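Local coordinates for protein short-chain dehydrogenase/reductase SDR (Vibrio parahaemolyticus, PDB 3GUY) that probably catalyses NAD(P)-dependent oxidation or reduction of a carbonyl or alcohol substrate, as an oxidoreductase of the Rossmann-fold short-chain dehydrogenase/reductase family, at residues A18-D22 with C44-N48; N124-S130 with K167-P173; S34-S39 with G50-R54. The protein carries 2 engineered substitutions. All coordinates share one frame; numbering follows the deposited sequence.

The three contacts sample a seven-stranded parallel Rossmann sheet from one edge to its far half. Contacts 1 and 3 are neighbours, with centres 14 Å apart. Their segments alternate along the chain: helix 35-42 packs on strand 51-53 in contact 3, and the loop between the two, residues 44-48, reaches helix 12-23 in contact 1. Contact 2 pairs strands 124-128 and 167-174, its centre 20 Å from that of contact 1 and 22 Å from that of contact 3. Its centre lies about 7 Å from the centre of the chain, and it ends at Ser130, whose side chain touches Tyr143, in a region consistent with the active site of this family.

Contact 1: A18-D22 with C44-N48; sequences AKLYD and CLSNN
Asp22 takes two consecutive backbone N-H groups of the opposing loop, those of Ser46 and Asn47, on its carboxylate, tying helix 12-23 of the Rossmann fold to the loop between helix 35-42 and strand 51-53. The two main bonds are about equally straight. Asn47 N reaches Asp22 OD1 at 2.8 Å with an angle of 158° at the hydrogen, where OD1 offers its syn lone pair, while Ser46 N lies 3.1 Å from Asp22 OD2, also on the syn side but 20° out of the carboxylate plane. A weak second branch from Ser46 N to OD1 makes that bond bifurcated, with OD2 the main acceptor. With CG anti to the backbone N (chi1 -179°), Asp22 projects its carboxylate from the helix into this peptide pair, and bonds to both oxygens should limit its rotation. Asn47 ND2 adds a bent bond to the Asp22 carbonyl O at 2.9 Å; that oxygen lies in the plane of the Asn47 amide, but the donor is tilted well off the carbonyl plane.

The apolar part follows from Leu45. Its CD2 rests 3.8 Å from Asp22 CB and 4.1 Å from Lys19 CG, the Lys19 and Leu45 side chains crossing at about a right angle, and Leu45 CD1 comes to 4.4 Å from Ala18 CB. Behind this layer, Leu45 and Ala18 both touch Leu30 of strand 28-32, which places the leucine between helix and sheet. At the end of the loop, Asn48 bonds to Thr28 OG1 through ND2 and to Gly50 N through OD1.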
loop_
_atom_site.group_PDB
_atom_site.type_symbol
_atom_site.label_atom_id
_atom_site.label_comp_id
_atom_site.label_asym_id
_atom_site.label_seq_id
_atom_site.Cartn_x
_atom_site.Cartn_y
_atom_site.Cartn_z
ATOM N N ALA D 18 19.271 23.796 -4.374
ATOM C CA ALA D 18 19.536 25.047 -5.086
ATOM C C ALA D 18 21.042 25.142 -5.441
ATOM O O ALA D 18 21.402 25.443 -6.580
ATOM C CB ALA D 18 19.054 26.273 -4.273
ATOM N N LYS D 19 21.902 24.839 -4.471
ATOM C CA LYS D 19 23.349 24.958 -4.653
ATOM C C LYS D 19 23.878 24.022 -5.747
ATOM O O LYS D 19 24.721 24.448 -6.560
ATOM C CB LYS D 19 24.073 24.717 -3.334
ATOM C CG LYS D 19 23.757 25.767 -2.333
ATOM C CD LYS D 19 24.284 25.420 -0.973
ATOM C CE LYS D 19 23.986 26.530 0.011
ATOM N NZ LYS D 19 24.616 26.207 1.327
ATOM N N LEU D 20 23.381 22.777 -5.805
ATOM C CA LEU D 20 23.855 21.815 -6.820
ATOM C C LEU D 20 23.380 22.196 -8.223
ATOM O O LEU D 20 24.117 22.006 -9.220
ATOM C CB LEU D 20 23.422 20.368 -6.501
ATOM C CG LEU D 20 23.879 19.664 -5.208
ATOM C CD1 LEU D 20 23.160 18.307 -5.148
ATOM C CD2 LEU D 20 25.393 19.455 -5.064
ATOM N N TYR D 21 22.166 22.716 -8.333
ATOM C CA TYR D 21 21.658 23.146 -9.642
ATOM C C TYR D 21 22.423 24.412 -10.100
ATOM O O TYR D 21 22.824 24.513 -11.243
ATOM C CB TYR D 21 20.162 23.487 -9.603
ATOM C CG TYR D 21 19.200 22.335 -9.627
ATOM C CD1 TYR D 21 19.149 21.457 -10.722
ATOM C CD2 TYR D 21 18.307 22.130 -8.580
ATOM C CE1 TYR D 21 18.251 20.405 -10.762
ATOM C CE2 TYR D 21 17.404 21.077 -8.612
ATOM C CZ TYR D 21 17.374 20.228 -9.708
ATOM O OH TYR D 21 16.469 19.195 -9.739
ATOM N N ASP D 22 22.591 25.375 -9.192
ATOM C CA ASP D 22 23.364 26.586 -9.467
ATOM C C ASP D 22 24.798 26.254 -9.922
ATOM O O ASP D 22 25.223 26.707 -10.980
ATOM C CB ASP D 22 23.420 27.462 -8.230
ATOM C CG ASP D 22 24.183 28.748 -8.467
ATOM O OD1 ASP D 22 23.621 29.626 -9.136
ATOM O OD2 ASP D 22 25.327 28.884 -7.970
ATOM N N CYS D 44 25.006 32.839 -1.931
ATOM C CA CYS D 44 25.951 31.765 -2.298
ATOM C C CYS D 44 25.880 31.364 -3.770
ATOM O O CYS D 44 26.751 30.640 -4.248
ATOM C CB CYS D 44 25.701 30.481 -1.510
ATOM S SG CYS D 44 25.526 30.683 0.227
ATOM N N LEU D 45 24.842 31.789 -4.472
ATOM C CA LEU D 45 24.616 31.349 -5.829
ATOM C C LEU D 45 25.165 32.393 -6.776
ATOM O O LEU D 45 25.357 33.552 -6.380
ATOM C CB LEU D 45 23.120 31.145 -6.064
ATOM C CG LEU D 45 22.422 30.327 -4.965
ATOM C CD1 LEU D 45 20.941 30.141 -5.313
ATOM C CD2 LEU D 45 23.131 28.984 -4.717
ATOM N N SER D 46 25.441 31.980 -8.014
ATOM C CA SER D 46 25.950 32.880 -9.046
ATOM C C SER D 46 25.060 32.949 -10.307
ATOM O O SER D 46 25.243 33.843 -11.127
ATOM C CB SER D 46 27.352 32.438 -9.455
ATOM O OG SER D 46 27.286 31.802 -10.728
ATOM N N ASN D 47 24.136 32.000 -10.482
ATOM C CA ASN D 47 23.181 32.000 -11.627
ATOM C C ASN D 47 21.710 32.178 -11.213
ATOM O O ASN D 47 20.788 32.077 -12.034
ATOM C CB ASN D 47 23.373 30.721 -12.414
ATOM C CG ASN D 47 24.842 30.483 -12.710
ATOM O OD1 ASN D 47 25.505 31.369 -13.264
ATOM N ND2 ASN D 47 25.375 29.351 -12.268
ATOM N N ASN D 48 21.508 32.484 -9.940
ATOM C CA ASN D 48 20.165 32.703 -9.422
ATOM C C ASN D 48 19.488 33.937 -10.032
ATOM O O ASN D 48 20.111 35.004 -10.184
ATOM C CB ASN D 48 20.184 32.792 -7.888
ATOM C CG ASN D 48 18.839 33.187 -7.326
ATOM O OD1 ASN D 48 18.594 34.377 -7.121
ATOM N ND2 ASN D 48 17.911 32.199 -7.178
#

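Contact 2: N124-S130 with K167-P173; sequences NVVMIMS and KIIAVYP
The side chains of Asn124 and Lys167 lie side by side, pointing the same way, and Asn124 OD1 accepts a hydrogen bond from Lys167 NZ at 2.7 Å. Bends at the third and fourth torsions turn the lysine chain back to reach that oxygen; Lys167 also makes a cation-pi contact with Tyr214. At Val125 the backbone ladder begins: its N donates to Lys167 O and its O accepts from Ile169 N, both with angles at hydrogen above 170°. Val126 faces the opposite side of the sheet from Val125. Its CG1, beside the carbonyl carbon, meets Val171 CG2 at 3.5 Å, and its CG2 lies near Ile169 CB.

Met127 continues the parallel register, giving its N-H to Ile169 O and accepting from Val171 N, while its CG packs against Ile168 CG2. These two strands are the ends of a beta-alpha-beta crossover of the Rossmann fold, connected through helix 141-160, and the N-to-C directions of 124-128 and 167-173 differ by 25°. Ile128 lies alongside Val171 and sets CG2 3.8 Å from Pro173 CG, the Ile128 and Pro173 side chains crossing at about a right angle.

Met129 N closes the ladder on Val171 O at 2.7 Å. Its side chain runs alongside Tyr172 as a Met-aromatic contact: CE touches Tyr172 CE1 at 3.6 Å, and SD stands oblique to the ring, 5.0 Å from its centroid; CE also approaches Ala170 CB. Ser130 O meets the Tyr172 ring edge, 3.3 Å from CD1. The side chain of Ser130 bonds to Ala132 N and touches Tyr143, a position consistent with the catalytic serine of this family, and Ser130 CA lies 3.3 Å from Pro173 O.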
loop_
_atom_site.group_PDB
_atom_site.type_symbol
_atom_site.label_atom_id
_atom_site.label_comp_id
_atom_site.label_asym_id
_atom_site.label_seq_id
_atom_site.Cartn_x
_atom_site.Cartn_y
_atom_site.Cartn_z
ATOM N N ASN D 124 8.957 19.142 -15.134
ATOM C CA ASN D 124 9.146 18.025 -14.203
ATOM C C ASN D 124 8.841 18.592 -12.845
ATOM O O ASN D 124 9.525 19.511 -12.385
ATOM C CB ASN D 124 10.595 17.478 -14.228
ATOM C CG ASN D 124 10.863 16.547 -15.419
ATOM O OD1 ASN D 124 9.926 15.986 -16.031
ATOM N ND2 ASN D 124 12.164 16.385 -15.764
ATOM N N VAL D 125 7.765 18.104 -12.228
ATOM C CA VAL D 125 7.393 18.564 -10.920
ATOM C C VAL D 125 7.900 17.544 -9.917
ATOM O O VAL D 125 7.472 16.407 -9.925
ATOM C CB VAL D 125 5.882 18.753 -10.847
ATOM C CG1 VAL D 125 5.491 19.159 -9.477
ATOM C CG2 VAL D 125 5.475 19.837 -11.886
ATOM N N VAL D 126 8.848 17.947 -9.104
ATOM C CA VAL D 126 9.443 17.068 -8.137
ATOM C C VAL D 126 8.770 17.327 -6.796
ATOM O O VAL D 126 9.043 18.322 -6.113
ATOM C CB VAL D 126 10.951 17.265 -8.014
ATOM C CG1 VAL D 126 11.520 16.317 -6.923
ATOM C CG2 VAL D 126 11.651 17.069 -9.394
ATOM N N MET D 127 7.928 16.386 -6.389
ATOM C CA MET D 127 7.244 16.516 -5.090
ATOM C C MET D 127 7.981 15.778 -3.961
ATOM O O MET D 127 8.005 14.557 -3.903
ATOM C CB MET D 127 5.814 16.037 -5.251
ATOM C CG MET D 127 4.978 16.858 -6.286
ATOM S SD MET D 127 4.553 18.591 -5.803
ATOM C CE MET D 127 3.802 18.083 -4.192
ATOM N N ILE D 128 8.567 16.518 -3.027
ATOM C CA ILE D 128 9.298 15.879 -1.947
ATOM C C ILE D 128 8.374 15.635 -0.761
ATOM O O ILE D 128 7.745 16.570 -0.232
ATOM C CB ILE D 128 10.532 16.658 -1.533
ATOM C CG1 ILE D 128 11.463 16.833 -2.768
ATOM C CG2 ILE D 128 11.242 15.954 -0.389
ATOM C CD1 ILE D 128 12.630 17.664 -2.481
ATOM N N MET D 129 8.280 14.366 -0.361
ATOM C CA MET D 129 7.363 13.983 0.700
ATOM C C MET D 129 8.225 13.487 1.860
ATOM O O MET D 129 9.064 14.211 2.372
ATOM C CB MET D 129 6.306 12.943 0.185
ATOM C CG MET D 129 5.211 13.578 -0.660
ATOM S SD MET D 129 4.204 12.505 -1.650
ATOM C CE MET D 129 5.494 12.180 -2.906
ATOM N N SER D 130 8.051 12.248 2.263
ATOM C CA SER D 130 8.770 11.703 3.403
ATOM C C SER D 130 8.445 10.228 3.374
ATOM O O SER D 130 7.442 9.809 2.734
ATOM C CB SER D 130 8.270 12.321 4.717
ATOM O OG SER D 130 8.452 11.416 5.796
ATOM N N LYS D 167 5.140 15.869 -15.888
ATOM C CA LYS D 167 5.333 14.636 -15.139
ATOM C C LYS D 167 5.524 14.964 -13.674
ATOM O O LYS D 167 6.084 15.981 -13.349
ATOM C CB LYS D 167 6.628 13.975 -15.623
ATOM C CG LYS D 167 6.402 12.949 -16.681
ATOM C CD LYS D 167 7.674 12.605 -17.451
ATOM C CE LYS D 167 8.983 12.784 -16.682
ATOM N NZ LYS D 167 9.867 13.699 -17.469
ATOM N N ILE D 168 5.094 14.072 -12.793
ATOM C CA ILE D 168 5.387 14.261 -11.378
ATOM C C ILE D 168 6.383 13.181 -10.887
ATOM O O ILE D 168 6.188 12.000 -11.108
ATOM C CB ILE D 168 4.094 14.220 -10.522
ATOM C CG1 ILE D 168 3.161 15.382 -10.866
ATOM C CG2 ILE D 168 4.431 14.326 -9.044
ATOM C CD1 ILE D 168 1.755 15.237 -10.242
ATOM N N ILE D 169 7.434 13.631 -10.228
ATOM C CA ILE D 169 8.504 12.771 -9.658
ATOM C C ILE D 169 8.301 12.776 -8.145
ATOM O O ILE D 169 8.125 13.834 -7.537
ATOM C CB ILE D 169 9.934 13.286 -9.968
ATOM C CG1 ILE D 169 10.105 13.601 -11.472
ATOM C CG2 ILE D 169 11.064 12.317 -9.427
ATOM C CD1 ILE D 169 9.706 12.548 -12.333
ATOM N N ALA D 170 8.204 11.580 -7.574
ATOM C CA ALA D 170 7.910 11.449 -6.134
ATOM C C ALA D 170 9.188 11.104 -5.415
ATOM O O ALA D 170 9.892 10.195 -5.791
ATOM C CB ALA D 170 6.833 10.375 -5.880
ATOM N N VAL D 171 9.507 11.851 -4.384
ATOM C CA VAL D 171 10.718 11.633 -3.624
ATOM C C VAL D 171 10.323 11.478 -2.164
ATOM O O VAL D 171 9.533 12.291 -1.659
ATOM C CB VAL D 171 11.671 12.850 -3.739
ATOM C CG1 VAL D 171 12.952 12.557 -3.010
ATOM C CG2 VAL D 171 11.879 13.261 -5.252
ATOM N N TYR D 172 10.874 10.441 -1.510
ATOM C CA TYR D 172 10.543 10.080 -0.131
ATOM C C TYR D 172 11.800 9.955 0.702
ATOM O O TYR D 172 12.418 8.885 0.740
ATOM C CB TYR D 172 9.774 8.753 -0.053
ATOM C CG TYR D 172 8.531 8.686 -0.915
ATOM C CD1 TYR D 172 7.297 9.126 -0.443
ATOM C CD2 TYR D 172 8.598 8.232 -2.216
ATOM C CE1 TYR D 172 6.154 9.066 -1.230
ATOM C CE2 TYR D 172 7.436 8.176 -3.040
ATOM C CZ TYR D 172 6.223 8.576 -2.522
ATOM O OH TYR D 172 5.122 8.545 -3.345
ATOM N N PRO D 173 12.225 11.056 1.330
ATOM C CA PRO D 173 13.361 10.970 2.209
ATOM C C PRO D 173 12.987 10.472 3.588
ATOM O O PRO D 173 11.895 10.777 4.098
ATOM C CB PRO D 173 13.862 12.404 2.312
ATOM C CG PRO D 173 12.904 13.240 1.606
ATOM C CD PRO D 173 11.884 12.438 0.944
#

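Contact 3: S34-S39 with G50-R54; sequences SESKLS and GYRAR. Engineered in segment 50-54: Arg54 (natural residue Cys).
Tyr51 and Ser39 meet through their first torsions: the tyrosine places CG between its backbone N and carbonyl carbon (chi1 59°), which carries the ring out to the helix, and Ser39 sets OG beside its own N (chi1 -81°). Ser39 OG and Tyr51 OH are then 2.8 Å apart, at hydrogen-bonding distance. Ser39 N and the carbonyl carbon of Leu38 lie over one face of the ring, and Leu38 CB approaches Tyr51 CD1 at 3.7 Å. Glu35 comes instead to the rim: its CG lies near the ring plane, 4.0 Å from Tyr51 CE1, with carboxylate and ring planes nearly perpendicular.

The Glu35 carboxylate reaches the strand through water. One water donates to Glu35 OE2 and also bonds to Tyr51 OH; another donates to Glu35 OE1 and accepts from Ala53 N at 2.9 Å. Ala53 CB packs 4.0 Å from Glu35 CB, and Leu38 CD1 covers the Arg52-Ala53 peptide, 3.7 Å from Ala53 N. Ser34 caps the helix, its OG accepting from Lys37 N.

This is the edge beta-alpha-beta unit of the Rossmann sheet: helical segment 35-39 runs nearly antiparallel to strand 51-53 (160°), the axes 8.0 Å apart at closest approach. Leu38 and Tyr51 both touch Leu30 of strand 28-32, which hydrogen-bonds through its backbone to Gly50 and Arg52. The engineered Arg54 points away from the helix, and its NH2 bonds to Glu61 O and Gln64 OE1 of helix 59-67.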
loop_
_atom_site.group_PDB
_atom_site.type_symbol
_atom_site.label_atom_id
_atom_site.label_comp_id
_atom_site.label_asym_id
_atom_site.label_seq_id
_atom_site.Cartn_x
_atom_site.Cartn_y
_atom_site.Cartn_z
ATOM N N SER D 34 10.932 33.141 4.733
ATOM C CA SER D 34 11.828 34.194 5.201
ATOM C C SER D 34 12.745 34.787 4.130
ATOM O O SER D 34 13.732 34.174 3.756
ATOM C CB SER D 34 12.706 33.630 6.312
ATOM O OG SER D 34 13.571 34.612 6.820
ATOM N N GLU D 35 12.431 35.994 3.677
ATOM C CA GLU D 35 13.316 36.745 2.788
ATOM C C GLU D 35 14.740 36.908 3.371
ATOM O O GLU D 35 15.738 36.787 2.627
ATOM C CB GLU D 35 12.675 38.092 2.413
ATOM C CG GLU D 35 13.609 39.105 1.770
ATOM C CD GLU D 35 12.879 40.122 0.876
ATOM O OE1 GLU D 35 11.625 40.035 0.745
ATOM O OE2 GLU D 35 13.569 41.016 0.305
ATOM N N SER D 36 14.863 37.119 4.683
ATOM C CA SER D 36 16.209 37.169 5.292
ATOM C C SER D 36 17.021 35.894 5.017
ATOM O O SER D 36 18.111 35.953 4.445
ATOM C CB SER D 36 16.143 37.475 6.798
ATOM O OG SER D 36 15.818 38.856 7.017
ATOM N N LYS D 37 16.491 34.741 5.414
ATOM C CA LYS D 37 17.109 33.426 5.054
ATOM C C LYS D 37 17.287 33.146 3.512
ATOM O O LYS D 37 18.331 32.647 3.089
ATOM C CB LYS D 37 16.344 32.278 5.738
ATOM C CG LYS D 37 16.854 31.943 7.131
ATOM C CD LYS D 37 15.797 31.200 7.966
ATOM C CE LYS D 37 16.136 31.243 9.465
ATOM N NZ LYS D 37 15.029 31.810 10.306
ATOM N N LEU D 38 16.285 33.448 2.686
ATOM C CA LEU D 38 16.425 33.367 1.226
ATOM C C LEU D 38 17.626 34.167 0.669
ATOM O O LEU D 38 18.457 33.619 -0.049
ATOM C CB LEU D 38 15.128 33.792 0.509
ATOM C CG LEU D 38 13.924 32.837 0.625
ATOM C CD1 LEU D 38 12.627 33.499 0.186
ATOM C CD2 LEU D 38 14.159 31.525 -0.160
ATOM N N SER D 39 17.721 35.452 1.009
ATOM C CA SER D 39 18.906 36.268 0.713
ATOM C C SER D 39 20.208 35.511 0.946
ATOM O O SER D 39 21.044 35.442 0.053
ATOM C CB SER D 39 18.937 37.528 1.595
ATOM O OG SER D 39 18.090 38.524 1.066
ATOM N N GLY D 50 16.438 35.256 -8.857
ATOM C CA GLY D 50 15.416 35.784 -7.976
ATOM C C GLY D 50 15.013 34.825 -6.882
ATOM O O GLY D 50 15.347 33.638 -6.893
ATOM N N TYR D 51 14.355 35.411 -5.903
ATOM C CA TYR D 51 13.774 34.724 -4.778
ATOM C C TYR D 51 12.610 35.577 -4.292
ATOM O O TYR D 51 12.606 36.818 -4.478
ATOM C CB TYR D 51 14.782 34.542 -3.656
ATOM C CG TYR D 51 15.406 35.815 -3.086
ATOM C CD1 TYR D 51 14.829 36.467 -2.002
ATOM C CD2 TYR D 51 16.605 36.340 -3.603
ATOM C CE1 TYR D 51 15.403 37.623 -1.452
ATOM C CE2 TYR D 51 17.196 37.508 -3.062
ATOM C CZ TYR D 51 16.587 38.136 -1.983
ATOM O OH TYR D 51 17.133 39.267 -1.420
ATOM N N ARG D 52 11.627 34.942 -3.671
ATOM C CA ARG D 52 10.498 35.686 -3.131
ATOM C C ARG D 52 9.923 34.943 -1.940
ATOM O O ARG D 52 9.623 33.756 -2.043
ATOM C CB ARG D 52 9.441 35.825 -4.198
ATOM C CG ARG D 52 8.384 36.827 -3.869
ATOM C CD ARG D 52 7.459 36.953 -5.005
ATOM N NE ARG D 52 6.389 37.909 -4.735
ATOM C CZ ARG D 52 5.317 38.064 -5.502
ATOM N NH1 ARG D 52 5.125 37.314 -6.581
ATOM N NH2 ARG D 52 4.409 38.966 -5.169
ATOM N N ALA D 53 9.805 35.638 -0.818
ATOM C CA ALA D 53 9.150 35.096 0.368
ATOM C C ALA D 53 7.690 34.905 0.072
ATOM O O ALA D 53 7.030 35.851 -0.379
ATOM C CB ALA D 53 9.319 36.057 1.550
ATOM N N ARG D 54 7.161 33.699 0.325
ATOM C CA ARG D 54 5.750 33.420 0.131
ATOM C C ARG D 54 5.240 32.465 1.212
ATOM O O ARG D 54 5.988 31.620 1.697
ATOM C CB ARG D 54 5.491 32.761 -1.220
ATOM C CG ARG D 54 6.046 33.450 -2.469
ATOM C CD ARG D 54 5.048 34.291 -3.172
ATOM N NE ARG D 54 4.792 35.523 -2.441
ATOM C CZ ARG D 54 3.766 36.347 -2.668
ATOM N NH1 ARG D 54 3.655 37.448 -1.956
ATOM N NH2 ARG D 54 2.856 36.079 -3.594
HETATM O O HOH W 1 16.234 41.414 0.151
HETATM O O HOH W 2 10.386 38.495 -0.824
#